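Putative dehydrogenase (Pseudarthrobacter phenanthrenivorans, PDB 6A3F) catalyses the NAD(+)-dependent oxidation of levoglucosan to 3-dehydrolevoglucosan, working as a homotetramer of two-domain Gfo/Idh/MocA-family subunits. Local coordinates at residues T180-W185 with E283-A288; A230-W235 with D266-M271. All coordinates share one frame; numbering follows the deposited sequence.

Contact 1. Residues T180-W185 with E283-A288; sequences TYLQDW and EATRNA
W185 and R286 run side by side, and their planes are turned 68° apart: CZ2 of the W185 indole lies over one face of the R286 guanidinium, 3.8 Å from R286 NE, while the arginine meets the indole ring obliquely. At the guanidinium edge, in its plane, sits a water that accepts from R286 NE at 2.9 Å and donates to Q183 OE1 at 2.7 Å. The same water and Q183 CD lie in plane at the edge of the indole, where W185 NE1 makes a weak bond to Q183 OE1 of 3.1 Å, bent to 132° at the hydrogen. Q183 OE1 thus receives two donors, which helps set the turn of its amide. R286 reaches the indole because its chain is extended from CG to NE; beyond the contact its NH2 forms a salt bridge with D209 and its NH1 bonds to the carbonyl of R196. Next to these groups along the chain two strands run parallel, their axes 12° apart. Y181 N donates to E283 O, T285 N to Y181 O and Q183 N to T285 O, and the hydrogen bonding continues as A288 N donates to Q183 O at 2.9 Å. One sheet face carries L182 CD2 against T285 CG2 at 3.7 Å; the other, covered by A211, I210 and V214 of helix 206-221, has Y181 CB near A284 CB. T285 OG1 accepts from N287 N at 3.1 Å, an ST turn where strand 279-285 ends, and has E267 as a further partner. Q183, D209 and R196 all bind levoglucosan, so the contact joins the central parallel strand pair of the C-terminal alpha/beta domain's mixed sheet to the substrate site of this Gfo/Idh/MocA dehydrogenase.

Contact 2. Residues A230-W235 with D266-M271; sequences AVLSTW and DEVMTM
W235 NE1 donates to E267 OE1 at 2.8 Å along a nearly straight path (164°), with the oxygen close to the indole plane but the donor well above the carboxylate plane. E267 CG stands anti to its backbone N (chi1 -177°), and the extended chain carries the acid to the ring edge; S233 CB lies over one indole face. On the backbone of the same tryptophan, D266 OD2 accepts from W235 N at 2.7 Å on its anti side, and also from the backbone N of I236. S233 O faces both D266 N (2.8 Å) and E267 N (weak), which defines a classic beta bulge at the start of strand 267-274. Beyond it the antiparallel pairing is regular, with V231 and M269 a hydrogen-bonded pair. L232 CD2 is pressed against V268 CG2 at 3.5 Å, tighter than usual, on the face that helix 380-399 covers through I393 and A397. On the opposite face M269 CE lies 4.0 Å from V231 CB, and this face meets the second subunit. Further out, E267 OE2 bonds to S176 OG of the second subunit.

How the contacts relate
Contacts 1 and 2 have centres 11 Å apart and join through neighbouring strands 267-274 and 279-285; the four segments lie on strands adjacent in one mixed sheet, in the order 174-182, 279-285, 267-274, 225-233. Probable hydrogen bonds from A284 N to V268 O and between T285 OG1 and E267 OE1, each 2.9 Å long, couple them directly. Beyond the end of strand 279-285, N287 OD1 packs 3.2 Å from D266 CB. Contact 1 contains Q183 of the levoglucosan site and its R286 side chain comes within about 3 Å of that of D209, whereas in contact 2 V268 stays about 9 Å from D209, side chain to side chain. Both contacts touch the second subunit.

Contact 1. Residues T180-W185 with E283-A288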
ATOM      1  N   THR B 180     -15.875  -0.957   8.932  1.00 18.44           N
ATOM      2  CA  THR B 180     -15.815   0.462   9.289  1.00 19.23           C
ATOM      3  C   THR B 180     -16.304   1.314   8.121  1.00 19.05           C
ATOM      4  O   THR B 180     -16.303   0.904   6.972  1.00 18.23           O
ATOM      5  CB  THR B 180     -14.441   0.950   9.737  1.00 20.13           C
ATOM      6  OG1 THR B 180     -13.557   1.045   8.619  1.00 22.22           O
ATOM      7  CG2 THR B 180     -13.875   0.173  10.909  1.00 19.37           C
ATOM      8  N   TYR B 181     -16.757   2.538   8.476  1.00 16.35           N
ATOM      9  CA  TYR B 181     -17.036   3.531   7.493  1.00 17.64           C
ATOM     10  C   TYR B 181     -16.548   4.856   8.089  1.00 16.65           C
ATOM     11  O   TYR B 181     -17.195   5.439   8.957  1.00 19.70           O
ATOM     12  CB  TYR B 181     -18.509   3.548   7.107  1.00 18.44           C
ATOM     13  CG  TYR B 181     -18.853   4.219   5.799  1.00 18.29           C
ATOM     14  CD1 TYR B 181     -18.177   5.330   5.322  1.00 18.19           C
ATOM     15  CD2 TYR B 181     -19.888   3.737   5.034  1.00 18.83           C
ATOM     16  CE1 TYR B 181     -18.511   5.917   4.102  1.00 18.06           C
ATOM     17  CE2 TYR B 181     -20.257   4.337   3.841  1.00 19.60           C
ATOM     18  CZ  TYR B 181     -19.591   5.456   3.382  1.00 18.75           C
ATOM     19  OH  TYR B 181     -19.999   5.983   2.180  1.00 20.04           O
ATOM     20  N   LEU B 182     -15.372   5.268   7.667  1.00 16.37           N
ATOM     21  CA  LEU B 182     -14.738   6.486   8.238  1.00 18.33           C
ATOM     22  C   LEU B 182     -14.753   7.612   7.178  1.00 19.41           C
ATOM     23  O   LEU B 182     -14.398   7.409   6.010  1.00 18.27           O
ATOM     24  CB  LEU B 182     -13.316   6.156   8.679  1.00 20.21           C
ATOM     25  CG  LEU B 182     -13.101   4.900   9.547  1.00 16.70           C
ATOM     26  CD1 LEU B 182     -11.654   4.810   9.985  1.00 16.74           C
ATOM     27  CD2 LEU B 182     -13.985   4.936  10.791  1.00 18.56           C
ATOM     28  N   GLN B 183     -15.109   8.816   7.633  1.00 19.27           N
ATOM     29  CA  GLN B 183     -15.243   9.984   6.786  1.00 19.62           C
ATOM     30  C   GLN B 183     -14.788  11.208   7.570  1.00 20.35           C
ATOM     31  O   GLN B 183     -14.635  11.133   8.813  1.00 19.48           O
ATOM     32  CB  GLN B 183     -16.690  10.228   6.367  1.00 21.23           C
ATOM     33  CG  GLN B 183     -17.292   9.160   5.469  1.00 19.99           C
ATOM     34  CD  GLN B 183     -18.598   9.587   4.843  1.00 22.62           C
ATOM     35  OE1 GLN B 183     -19.563   9.926   5.560  1.00 21.57           O
ATOM     36  NE2 GLN B 183     -18.692   9.489   3.498  1.00 20.82           N
ATOM     37  N   ASP B 184     -14.594  12.305   6.831  1.00 18.35           N
ATOM     38  CA  ASP B 184     -14.160  13.594   7.437  1.00 16.96           C
ATOM     39  C   ASP B 184     -14.886  14.777   6.838  1.00 17.28           C
ATOM     40  O   ASP B 184     -14.471  15.925   7.131  1.00 20.13           O
ATOM     41  CB  ASP B 184     -12.672  13.769   7.400  1.00 18.87           C
ATOM     42  CG  ASP B 184     -12.140  13.995   6.029  1.00 18.43           C
ATOM     43  OD1 ASP B 184     -12.954  14.077   5.088  1.00 19.42           O
ATOM     44  OD2 ASP B 184     -10.915  14.010   5.941  1.00 19.55           O
ATOM     45  N   TRP B 185     -15.956  14.555   6.060  1.00 17.25           N
ATOM     46  CA  TRP B 185     -16.507  15.706   5.309  1.00 21.33           C
ATOM     47  C   TRP B 185     -17.091  16.740   6.294  1.00 23.26           C
ATOM     48  O   TRP B 185     -17.161  17.898   5.942  1.00 24.76           O
ATOM     49  CB  TRP B 185     -17.563  15.300   4.281  1.00 22.83           C
ATOM     50  CG  TRP B 185     -18.753  14.602   4.862  1.00 24.29           C
ATOM     51  CD1 TRP B 185     -18.918  13.251   5.030  1.00 22.56           C
ATOM     52  CD2 TRP B 185     -19.980  15.212   5.283  1.00 24.81           C
ATOM     53  NE1 TRP B 185     -20.126  12.997   5.601  1.00 24.72           N
ATOM     54  CE2 TRP B 185     -20.792  14.173   5.787  1.00 25.16           C
ATOM     55  CE3 TRP B 185     -20.425  16.537   5.396  1.00 26.92           C
ATOM     56  CZ2 TRP B 185     -22.066  14.408   6.286  1.00 25.73           C
ATOM     57  CZ3 TRP B 185     -21.685  16.775   5.896  1.00 28.22           C
ATOM     58  CH2 TRP B 185     -22.498  15.718   6.328  1.00 26.73           C
ATOM     59  N   GLU B 283     -17.682   0.245  13.222  1.00 19.17           N
ATOM     60  CA  GLU B 283     -17.370   1.589  13.683  1.00 20.59           C
ATOM     61  C   GLU B 283     -17.594   2.515  12.506  1.00 21.46           C
ATOM     62  O   GLU B 283     -17.081   2.227  11.376  1.00 18.91           O
ATOM     63  CB  GLU B 283     -15.928   1.705  14.187  1.00 21.32           C
ATOM     64  CG  GLU B 283     -15.508   3.069  14.664  1.00 21.93           C
ATOM     65  CD  GLU B 283     -14.138   3.065  15.330  1.00 23.63           C
ATOM     66  OE1 GLU B 283     -13.755   2.010  15.989  1.00 26.04           O
ATOM     67  OE2 GLU B 283     -13.446   4.100  15.175  1.00 24.40           O
ATOM     68  N   ALA B 284     -18.261   3.627  12.758  1.00 19.93           N
ATOM     69  CA  ALA B 284     -18.436   4.651  11.698  1.00 18.43           C
ATOM     70  C   ALA B 284     -18.264   6.038  12.324  1.00 20.28           C
ATOM     71  O   ALA B 284     -18.615   6.237  13.494  1.00 19.93           O
ATOM     72  CB  ALA B 284     -19.753   4.466  10.972  1.00 18.61           C
ATOM     73  N   THR B 285     -17.706   6.983  11.556  1.00 19.65           N
ATOM     74  CA  THR B 285     -17.507   8.334  12.030  1.00 20.75           C
ATOM     75  C   THR B 285     -17.508   9.309  10.845  1.00 22.88           C
ATOM     76  O   THR B 285     -17.140   8.968   9.709  1.00 19.59           O
ATOM     77  CB  THR B 285     -16.213   8.440  12.854  1.00 21.58           C
ATOM     78  OG1 THR B 285     -16.219   9.695  13.532  1.00 22.29           O
ATOM     79  CG2 THR B 285     -14.959   8.310  12.006  1.00 23.90           C
ATOM     80  N   ARG B 286     -17.886  10.549  11.172  1.00 20.93           N
ATOM     81  CA  ARG B 286     -17.748  11.699  10.317  1.00 21.80           C
ATOM     82  C   ARG B 286     -16.528  12.541  10.717  1.00 19.07           C
ATOM     83  O   ARG B 286     -16.293  13.602  10.099  1.00 21.38           O
ATOM     84  CB  ARG B 286     -19.031  12.528  10.427  1.00 20.80           C
ATOM     85  CG  ARG B 286     -20.254  11.862   9.853  1.00 22.79           C
ATOM     86  CD  ARG B 286     -21.540  12.692  10.002  1.00 22.08           C
ATOM     87  NE  ARG B 286     -22.598  12.105   9.219  1.00 21.89           N
ATOM     88  CZ  ARG B 286     -23.892  12.392   9.339  1.00 22.09           C
ATOM     89  NH1 ARG B 286     -24.334  13.127  10.353  1.00 20.74           N
ATOM     90  NH2 ARG B 286     -24.746  11.950   8.434  1.00 20.08           N
ATOM     91  N   ASN B 287     -15.710  12.094  11.674  1.00 19.02           N
ATOM     92  CA  ASN B 287     -14.690  12.934  12.305  1.00 20.44           C
ATOM     93  C   ASN B 287     -13.327  12.243  12.295  1.00 20.67           C
ATOM     94  O   ASN B 287     -12.662  12.177  13.319  1.00 18.33           O
ATOM     95  CB  ASN B 287     -15.090  13.326  13.738  1.00 19.29           C
ATOM     96  CG  ASN B 287     -16.346  14.155  13.750  1.00 19.68           C
ATOM     97  OD1 ASN B 287     -17.432  13.631  13.484  1.00 21.52           O
ATOM     98  ND2 ASN B 287     -16.197  15.468  13.941  1.00 19.67           N
ATOM     99  N   ALA B 288     -12.941  11.659  11.139  1.00 18.94           N
ATOM    100  CA  ALA B 288     -11.667  11.016  10.983  1.00 17.98           C
ATOM    101  C   ALA B 288     -10.857  11.692   9.862  1.00 17.68           C
ATOM    102  O   ALA B 288     -10.960  11.309   8.719  1.00 19.59           O
ATOM    103  CB  ALA B 288     -11.904   9.560  10.690  1.00 17.24           C
TER
HETATM  104  O   HOH W   1     -21.850  10.590   6.898  1.00 20.71           O

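Contact 2. Residues A230-W235 with D266-M271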
ATOM      1  N   ALA B 230     -23.207  -0.939  22.276  1.00 23.60           N
ATOM      2  CA  ALA B 230     -22.742   0.206  21.495  1.00 23.05           C
ATOM      3  C   ALA B 230     -22.400   1.415  22.360  1.00 25.41           C
ATOM      4  O   ALA B 230     -22.815   1.555  23.502  1.00 24.29           O
ATOM      5  CB  ALA B 230     -23.760   0.613  20.458  1.00 24.78           C
ATOM      6  N   VAL B 231     -21.670   2.333  21.720  1.00 24.05           N
ATOM      7  CA  VAL B 231     -21.412   3.656  22.239  1.00 23.35           C
ATOM      8  C   VAL B 231     -21.623   4.652  21.101  1.00 26.61           C
ATOM      9  O   VAL B 231     -21.014   4.500  20.047  1.00 23.39           O
ATOM     10  CB  VAL B 231     -19.991   3.815  22.825  1.00 24.67           C
ATOM     11  CG1 VAL B 231     -19.711   5.267  23.247  1.00 22.82           C
ATOM     12  CG2 VAL B 231     -19.725   2.850  23.972  1.00 25.85           C
ATOM     13  N   LEU B 232     -22.422   5.710  21.346  1.00 25.58           N
ATOM     14  CA  LEU B 232     -22.570   6.811  20.397  1.00 25.24           C
ATOM     15  C   LEU B 232     -21.866   8.057  20.925  1.00 25.75           C
ATOM     16  O   LEU B 232     -21.969   8.375  22.099  1.00 22.98           O
ATOM     17  CB  LEU B 232     -24.055   7.110  20.202  1.00 26.15           C
ATOM     18  CG  LEU B 232     -24.892   5.973  19.655  1.00 27.01           C
ATOM     19  CD1 LEU B 232     -26.368   6.308  19.830  1.00 29.47           C
ATOM     20  CD2 LEU B 232     -24.581   5.712  18.191  1.00 27.70           C
ATOM     21  N   SER B 233     -21.209   8.784  20.044  1.00 21.31           N
ATOM     22  CA  SER B 233     -20.485   9.937  20.414  1.00 22.42           C
ATOM     23  C   SER B 233     -20.860  11.089  19.486  1.00 24.44           C
ATOM     24  O   SER B 233     -21.108  10.884  18.277  1.00 22.26           O
ATOM     25  CB  SER B 233     -19.004   9.682  20.384  1.00 22.96           C
ATOM     26  OG  SER B 233     -18.646   8.570  21.190  1.00 22.46           O
ATOM     27  N   THR B 234     -20.937  12.293  20.073  1.00 21.84           N
ATOM     28  CA  THR B 234     -21.093  13.528  19.313  1.00 23.27           C
ATOM     29  C   THR B 234     -19.904  14.411  19.641  1.00 22.66           C
ATOM     30  O   THR B 234     -19.647  14.721  20.832  1.00 27.69           O
ATOM     31  CB  THR B 234     -22.419  14.236  19.602  1.00 22.92           C
ATOM     32  OG1 THR B 234     -23.468  13.333  19.276  1.00 22.65           O
ATOM     33  CG2 THR B 234     -22.574  15.520  18.815  1.00 24.89           C
ATOM     34  N   TRP B 235     -19.110  14.733  18.619  1.00 22.62           N
ATOM     35  CA  TRP B 235     -17.863  15.452  18.791  1.00 21.76           C
ATOM     36  C   TRP B 235     -17.987  16.949  18.473  1.00 21.07           C
ATOM     37  O   TRP B 235     -17.157  17.710  18.937  1.00 22.90           O
ATOM     38  CB  TRP B 235     -16.807  14.865  17.859  1.00 22.79           C
ATOM     39  CG  TRP B 235     -16.542  13.413  18.068  1.00 22.92           C
ATOM     40  CD1 TRP B 235     -16.563  12.433  17.120  1.00 22.43           C
ATOM     41  CD2 TRP B 235     -16.063  12.806  19.276  1.00 22.87           C
ATOM     42  NE1 TRP B 235     -16.178  11.239  17.675  1.00 20.69           N
ATOM     43  CE2 TRP B 235     -15.894  11.425  18.992  1.00 21.54           C
ATOM     44  CE3 TRP B 235     -15.850  13.263  20.586  1.00 23.06           C
ATOM     45  CZ2 TRP B 235     -15.462  10.508  19.945  1.00 23.61           C
ATOM     46  CZ3 TRP B 235     -15.427  12.343  21.530  1.00 24.56           C
ATOM     47  CH2 TRP B 235     -15.242  10.993  21.209  1.00 25.25           C
ATOM     48  N   ASP B 266     -22.099  11.710  15.842  1.00 21.14           N
ATOM     49  CA  ASP B 266     -21.007  11.861  14.856  1.00 22.62           C
ATOM     50  C   ASP B 266     -20.265  10.515  14.634  1.00 23.46           C
ATOM     51  O   ASP B 266     -19.602  10.321  13.601  1.00 21.85           O
ATOM     52  CB  ASP B 266     -19.976  12.877  15.317  1.00 22.77           C
ATOM     53  CG  ASP B 266     -20.473  14.332  15.180  1.00 21.87           C
ATOM     54  OD1 ASP B 266     -21.295  14.647  14.273  1.00 22.40           O
ATOM     55  OD2 ASP B 266     -19.986  15.116  16.041  1.00 24.27           O
ATOM     56  N   GLU B 267     -20.459   9.587  15.569  1.00 22.65           N
ATOM     57  CA  GLU B 267     -19.652   8.375  15.630  1.00 22.56           C
ATOM     58  C   GLU B 267     -20.404   7.290  16.391  1.00 23.40           C
ATOM     59  O   GLU B 267     -21.068   7.596  17.407  1.00 20.87           O
ATOM     60  CB  GLU B 267     -18.315   8.663  16.303  1.00 19.78           C
ATOM     61  CG  GLU B 267     -17.378   7.457  16.346  1.00 22.52           C
ATOM     62  CD  GLU B 267     -15.923   7.796  16.631  1.00 22.84           C
ATOM     63  OE1 GLU B 267     -15.508   8.883  16.277  1.00 22.41           O
ATOM     64  OE2 GLU B 267     -15.202   6.959  17.229  1.00 25.80           O
ATOM     65  N   VAL B 268     -20.320   6.050  15.860  1.00 22.13           N
ATOM     66  CA  VAL B 268     -20.894   4.911  16.493  1.00 22.58           C
ATOM     67  C   VAL B 268     -19.843   3.796  16.512  1.00 22.38           C
ATOM     68  O   VAL B 268     -19.170   3.567  15.519  1.00 18.99           O
ATOM     69  CB  VAL B 268     -22.188   4.447  15.802  1.00 23.17           C
ATOM     70  CG1 VAL B 268     -22.008   4.149  14.323  1.00 23.77           C
ATOM     71  CG2 VAL B 268     -22.793   3.241  16.510  1.00 23.27           C
ATOM     72  N   MET B 269     -19.658   3.151  17.656  1.00 20.86           N
ATOM     73  CA  MET B 269     -19.031   1.835  17.624  1.00 22.24           C
ATOM     74  C   MET B 269     -19.935   0.821  18.315  1.00 24.38           C
ATOM     75  O   MET B 269     -20.604   1.140  19.304  1.00 23.84           O
ATOM     76  CB  MET B 269     -17.627   1.845  18.240  1.00 25.18           C
ATOM     77  CG  MET B 269     -17.539   2.036  19.723  1.00 27.20           C
ATOM     78  SD  MET B 269     -15.831   2.088  20.409  1.00 29.27           S
ATOM     79  CE  MET B 269     -16.168   2.880  21.982  1.00 32.75           C
ATOM     80  N   THR B 270     -19.968  -0.390  17.772  1.00 22.60           N
ATOM     81  CA  THR B 270     -20.811  -1.420  18.361  1.00 22.56           C
ATOM     82  C   THR B 270     -20.091  -2.756  18.237  1.00 23.73           C
ATOM     83  O   THR B 270     -19.549  -3.059  17.142  1.00 20.52           O
ATOM     84  CB  THR B 270     -22.199  -1.446  17.719  1.00 24.11           C
ATOM     85  OG1 THR B 270     -23.004  -2.368  18.470  1.00 22.85           O
ATOM     86  CG2 THR B 270     -22.195  -1.841  16.254  1.00 25.38           C
ATOM     87  N   MET B 271     -20.133  -3.549  19.322  1.00 23.22           N
ATOM     88  CA  MET B 271     -19.789  -4.957  19.225  1.00 20.51           C
ATOM     89  C   MET B 271     -21.040  -5.738  18.804  1.00 20.87           C
ATOM     90  O   MET B 271     -22.188  -5.268  18.938  1.00 23.06           O
ATOM     91  CB  MET B 271     -19.219  -5.497  20.530  1.00 23.31           C
ATOM     92  CG  MET B 271     -18.046  -4.707  21.102  1.00 25.46           C
ATOM     93  SD  MET B 271     -17.177  -5.522  22.476  1.00 26.86           S
ATOM     94  CE  MET B 271     -18.342  -5.241  23.819  1.00 27.11           C
TER